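Local coordinates for protein peptidoglycan D,D-transpeptidase FtsI (Yersinia pestis, PDB 6SYN) that probably acts as the D,D-transpeptidase that cross-links septal peptidoglycan during cell division, and binds beta-lactams in its transpeptidase domain, at residues S319-V322 with D323-R327; R402-P405 with E406-R410. All coordinates share one frame; numbering follows the deposited sequence.

Contact 1 of 2, residues S319-V322 with D323-R327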
loop_
_atom_site.group_PDB
_atom_site.type_symbol
_atom_site.label_atom_id
_atom_site.label_comp_id
_atom_site.label_asym_id
_atom_site.label_seq_id
_atom_site.Cartn_x
_atom_site.Cartn_y
_atom_site.Cartn_z
ATOM N N SER A 319 27.810 10.094 -4.260
ATOM C CA SER A 319 27.561 8.782 -4.918
ATOM C C SER A 319 27.267 7.676 -3.894
ATOM O O SER A 319 26.642 6.670 -4.294
ATOM C CB SER A 319 28.724 8.400 -5.792
ATOM O OG SER A 319 29.882 8.186 -5.002
ATOM N N ALA A 320 27.709 7.830 -2.639
ATOM C CA ALA A 320 27.602 6.795 -1.580
ATOM C C ALA A 320 26.128 6.499 -1.264
ATOM O O ALA A 320 25.723 5.324 -1.413
ATOM C CB ALA A 320 28.354 7.220 -0.342
ATOM N N LEU A 321 25.354 7.509 -0.850
ATOM C CA LEU A 321 23.912 7.339 -0.513
ATOM C C LEU A 321 23.130 6.963 -1.776
ATOM O O LEU A 321 22.099 6.263 -1.642
ATOM C CB LEU A 321 23.350 8.619 0.114
ATOM C CG LEU A 321 23.729 8.858 1.572
ATOM C CD1 LEU A 321 23.250 10.223 2.037
ATOM C CD2 LEU A 321 23.166 7.767 2.464
ATOM N N VAL A 322 23.600 7.407 -2.945
ATOM C CA VAL A 322 22.986 7.063 -4.262
ATOM C C VAL A 322 23.207 5.568 -4.518
ATOM O O VAL A 322 22.279 4.919 -5.012
ATOM C CB VAL A 322 23.524 7.936 -5.413
ATOM C CG1 VAL A 322 22.951 7.509 -6.758
ATOM C CG2 VAL A 322 23.236 9.410 -5.168
ATOM N N ASP A 323 24.377 5.037 -4.162
ATOM C CA ASP A 323 24.683 3.588 -4.294
ATOM C C ASP A 323 23.858 2.772 -3.285
ATOM O O ASP A 323 23.300 1.740 -3.689
ATOM C CB ASP A 323 26.176 3.299 -4.131
ATOM C CG ASP A 323 26.574 1.997 -4.798
ATOM O OD1 ASP A 323 26.549 1.957 -6.051
ATOM O OD2 ASP A 323 26.867 1.025 -4.065
ATOM N N THR A 324 23.777 3.197 -2.022
ATOM C CA THR A 324 23.098 2.423 -0.951
ATOM C C THR A 324 21.583 2.390 -1.195
ATOM O O THR A 324 20.998 1.306 -1.026
ATOM C CB THR A 324 23.435 2.950 0.448
ATOM O OG1 THR A 324 24.848 2.852 0.640
ATOM C CG2 THR A 324 22.718 2.173 1.533
ATOM N N TYR A 325 20.957 3.513 -1.560
ATOM C CA TYR A 325 19.492 3.568 -1.807
ATOM C C TYR A 325 19.163 2.675 -3.008
ATOM O O TYR A 325 18.134 1.964 -2.949
ATOM C CB TYR A 325 19.002 4.994 -2.061
ATOM C CG TYR A 325 19.080 5.957 -0.904
ATOM C CD1 TYR A 325 19.771 5.671 0.261
ATOM C CD2 TYR A 325 18.500 7.206 -1.011
ATOM C CE1 TYR A 325 19.855 6.589 1.297
ATOM C CE2 TYR A 325 18.571 8.135 0.011
ATOM C CZ TYR A 325 19.254 7.829 1.170
ATOM O OH TYR A 325 19.324 8.756 2.167
ATOM N N SER A 326 20.004 2.728 -4.051
ATOM C CA SER A 326 19.971 1.827 -5.236
ATOM C C SER A 326 20.098 0.373 -4.778
ATOM O O SER A 326 19.227 -0.428 -5.128
ATOM C CB SER A 326 21.055 2.159 -6.235
ATOM O OG SER A 326 20.664 3.228 -7.081
ATOM N N ARG A 327 21.155 0.059 -4.024
ATOM C CA ARG A 327 21.419 -1.298 -3.471
ATOM C C ARG A 327 20.168 -1.813 -2.743
ATOM O O ARG A 327 19.890 -3.022 -2.854
ATOM C CB ARG A 327 22.632 -1.290 -2.532
ATOM C CG ARG A 327 23.973 -1.403 -3.242
ATOM C CD ARG A 327 25.154 -1.436 -2.287
ATOM N NE ARG A 327 25.767 -2.759 -2.217
ATOM C CZ ARG A 327 26.532 -3.304 -3.167
ATOM N NH1 ARG A 327 27.027 -4.520 -3.000
ATOM N NH2 ARG A 327 26.793 -2.642 -4.285
#
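Leu321 and Tyr325 sit one turn apart on the helix of residues 319-327, part of the transpeptidase domain, and their side chains run side by side in the same direction. The closest apolar touch is Leu321 CD2 against Tyr325 CE1 at 3.7 Å. With its CG beside the backbone N (chi1 -67°), Tyr325 folds its ring back over the preceding turn, where Leu321 O lies over one face. The same carbonyl accepts the amide of its partner, Tyr325 N to Leu321 O at 3.0 Å.

The alpha-helical i to i+4 pattern frames this pair. Asp323 N reaches Ser319 O at 2.8 Å, and Thr324 N reaches Ala320 O at 2.9 Å. On another side of the helix, Val322 O receives two donors from one residue: the hydroxyl Ser326 OG at 3.1 Å and, more weakly, the amide Ser326 N at 3.3 Å. Because Ser326 carries OG beside its own backbone N (chi1 -82°), the hydroxyl bends back along the helix and binds the carbonyl one turn earlier. Tyr346 OH is a further partner of Val322 O.

Other parts of the domain hold the buried side chains. Tyr325 stacks on Phe360 and its OH is hydrogen-bonded to Phe360 O, which fixes the far end of the ring, while Val258 of helix 255-264 touches both Leu321 and Tyr325. Thr324 OG1 and Thr261 OG1 on that same helix are hydrogen-bonded. At the exposed surface Asp323 and Arg327 make a loose i to i+4 salt bridge, with Arg327 NH2 3.7 Å from Asp323 OD2.

Contact 2 of 2, residues R402-P405 with E406-R410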
loop_
_atom_site.group_PDB
_atom_site.type_symbol
_atom_site.label_atom_id
_atom_site.label_comp_id
_atom_site.label_asym_id
_atom_site.label_seq_id
_atom_site.Cartn_x
_atom_site.Cartn_y
_atom_site.Cartn_z
ATOM N N ARG A 402 23.197 -10.325 -1.336
ATOM C CA ARG A 402 23.806 -9.588 -0.194
ATOM C C ARG A 402 24.213 -8.193 -0.688
ATOM O O ARG A 402 24.919 -8.113 -1.708
ATOM C CB ARG A 402 24.996 -10.381 0.355
ATOM C CG ARG A 402 25.962 -9.587 1.225
ATOM C CD ARG A 402 25.559 -9.538 2.681
ATOM N NE ARG A 402 25.223 -10.848 3.219
ATOM C CZ ARG A 402 24.602 -11.049 4.377
ATOM N NH1 ARG A 402 24.266 -10.019 5.135
ATOM N NH2 ARG A 402 24.311 -12.278 4.768
ATOM N N ILE A 403 23.770 -7.138 -0.002
ATOM C CA ILE A 403 24.095 -5.728 -0.371
ATOM C C ILE A 403 24.853 -5.046 0.774
ATOM O O ILE A 403 25.682 -4.171 0.468
ATOM C CB ILE A 403 22.830 -4.955 -0.785
ATOM C CG1 ILE A 403 21.736 -5.011 0.283
ATOM C CG2 ILE A 403 22.328 -5.458 -2.129
ATOM C CD1 ILE A 403 20.954 -3.736 0.412
ATOM N N PHE A 404 24.586 -5.420 2.029
ATOM C CA PHE A 404 25.375 -4.986 3.213
ATOM C C PHE A 404 25.717 -6.195 4.078
ATOM O O PHE A 404 24.909 -7.113 4.206
ATOM C CB PHE A 404 24.627 -3.924 4.023
ATOM C CG PHE A 404 25.017 -2.510 3.683
ATOM C CD1 PHE A 404 24.685 -1.957 2.457
ATOM C CD2 PHE A 404 25.734 -1.736 4.582
ATOM C CE1 PHE A 404 25.055 -0.658 2.141
ATOM C CE2 PHE A 404 26.100 -0.434 4.267
ATOM C CZ PHE A 404 25.759 0.103 3.048
ATOM N N PRO A 405 26.912 -6.206 4.714
ATOM C CA PRO A 405 27.305 -7.280 5.628
ATOM C C PRO A 405 26.386 -7.363 6.860
ATOM O O PRO A 405 26.062 -6.327 7.416
ATOM C CB PRO A 405 28.735 -6.909 6.060
ATOM C CG PRO A 405 29.201 -5.870 5.057
ATOM C CD PRO A 405 27.944 -5.163 4.604
ATOM N N GLU A 406 26.013 -8.582 7.265
ATOM C CA GLU A 406 24.947 -8.860 8.269
ATOM C C GLU A 406 25.171 -8.069 9.561
ATOM O O GLU A 406 24.229 -7.459 10.061
ATOM C CB GLU A 406 24.850 -10.363 8.546
ATOM C CG GLU A 406 24.019 -10.709 9.765
ATOM C CD GLU A 406 23.888 -12.200 10.020
ATOM O OE1 GLU A 406 22.753 -12.654 10.292
ATOM O OE2 GLU A 406 24.924 -12.901 9.968
ATOM N N PRO A 407 26.387 -8.055 10.165
ATOM C CA PRO A 407 26.572 -7.461 11.494
ATOM C C PRO A 407 26.466 -5.926 11.473
ATOM O O PRO A 407 26.081 -5.342 12.480
ATOM C CB PRO A 407 27.978 -7.911 11.938
ATOM C CG PRO A 407 28.437 -8.911 10.880
ATOM C CD PRO A 407 27.648 -8.590 9.626
ATOM N N LEU A 408 26.809 -5.327 10.328
ATOM C CA LEU A 408 26.651 -3.880 10.022
ATOM C C LEU A 408 25.165 -3.508 10.107
ATOM O O LEU A 408 24.855 -2.497 10.771
ATOM C CB LEU A 408 27.225 -3.612 8.626
ATOM C CG LEU A 408 27.598 -2.164 8.324
ATOM C CD1 LEU A 408 28.620 -2.087 7.201
ATOM C CD2 LEU A 408 26.364 -1.343 7.983
ATOM N N VAL A 409 24.287 -4.305 9.484
ATOM C CA VAL A 409 22.816 -4.043 9.403
ATOM C C VAL A 409 22.186 -4.299 10.785
ATOM O O VAL A 409 21.284 -3.520 11.178
ATOM C CB VAL A 409 22.146 -4.890 8.298
ATOM C CG1 VAL A 409 20.641 -4.672 8.224
ATOM C CG2 VAL A 409 22.767 -4.644 6.932
ATOM N N ARG A 410 22.640 -5.344 11.491
ATOM C CA ARG A 410 22.060 -5.801 12.784
ATOM C C ARG A 410 22.289 -4.714 13.836
ATOM O O ARG A 410 21.344 -4.434 14.602
ATOM C CB ARG A 410 22.657 -7.148 13.208
ATOM C CG ARG A 410 22.145 -7.662 14.549
ATOM C CD ARG A 410 22.424 -9.136 14.796
ATOM N NE ARG A 410 21.421 -9.977 14.144
ATOM C CZ ARG A 410 21.662 -10.947 13.258
ATOM N NH1 ARG A 410 22.901 -11.251 12.898
ATOM N NH2 ARG A 410 20.648 -11.621 12.736
#
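Pro405 O accepts two weak hydrogen bonds from the first turn of helix 406-416, from Leu408 N at 3.2 Å and Val409 N at 3.4 Å. Pro405 is at the N-cap position, right before the helix, and its carbonyl opens the helical hydrogen bonding of this transpeptidase-domain segment.

Phe404, the residue before Pro405, carries the apolar side of the junction. Leu408 CD2 meets the edge of its ring, near the ring plane, at CD2 of Phe404 (3.5 Å), while Val409 CG2 packs against Phe404 CB. Val409 places that methyl beside its own backbone N, its other branch CG1 being anti to N (chi1 178°). Met260 and Gln264 of helix 255-264 also touch Phe404.

The Arg402 chain, bent at chi2 and chi3, turns its guanidinium toward the start of the helix. NH1 donates to Phe404 O at 3.1 Å in an almost straight bond (179°) that lies in both the guanidinium and carbonyl planes, so the group is tied to the loop backbone. Across the first turn of the helix, a salt bridge brings Arg410 NH1 to 3.0 Å from Glu406 OE1.

How the contacts relate
Contacts 1 and 2 lie in series along the chain, yet their centres are only 15 Å apart and they touch directly. Arg327 NE, at the end of helix 319-327, probably donates to Ile403 O in the loop before helix 406-416, at 3.0 Å, and Thr324 CG2 packs on Phe404 CE1 at 3.7 Å. Both also lean on helix 255-264, which starts at Lys255 of the ligand pocket. Contact 1 is the one that approaches this pocket: the Tyr325 side chain is about 11 Å from the bound, ring-opened beta-lactam and near, without touching, the residues of the probable SxxK motif, Ser252 and Lys255.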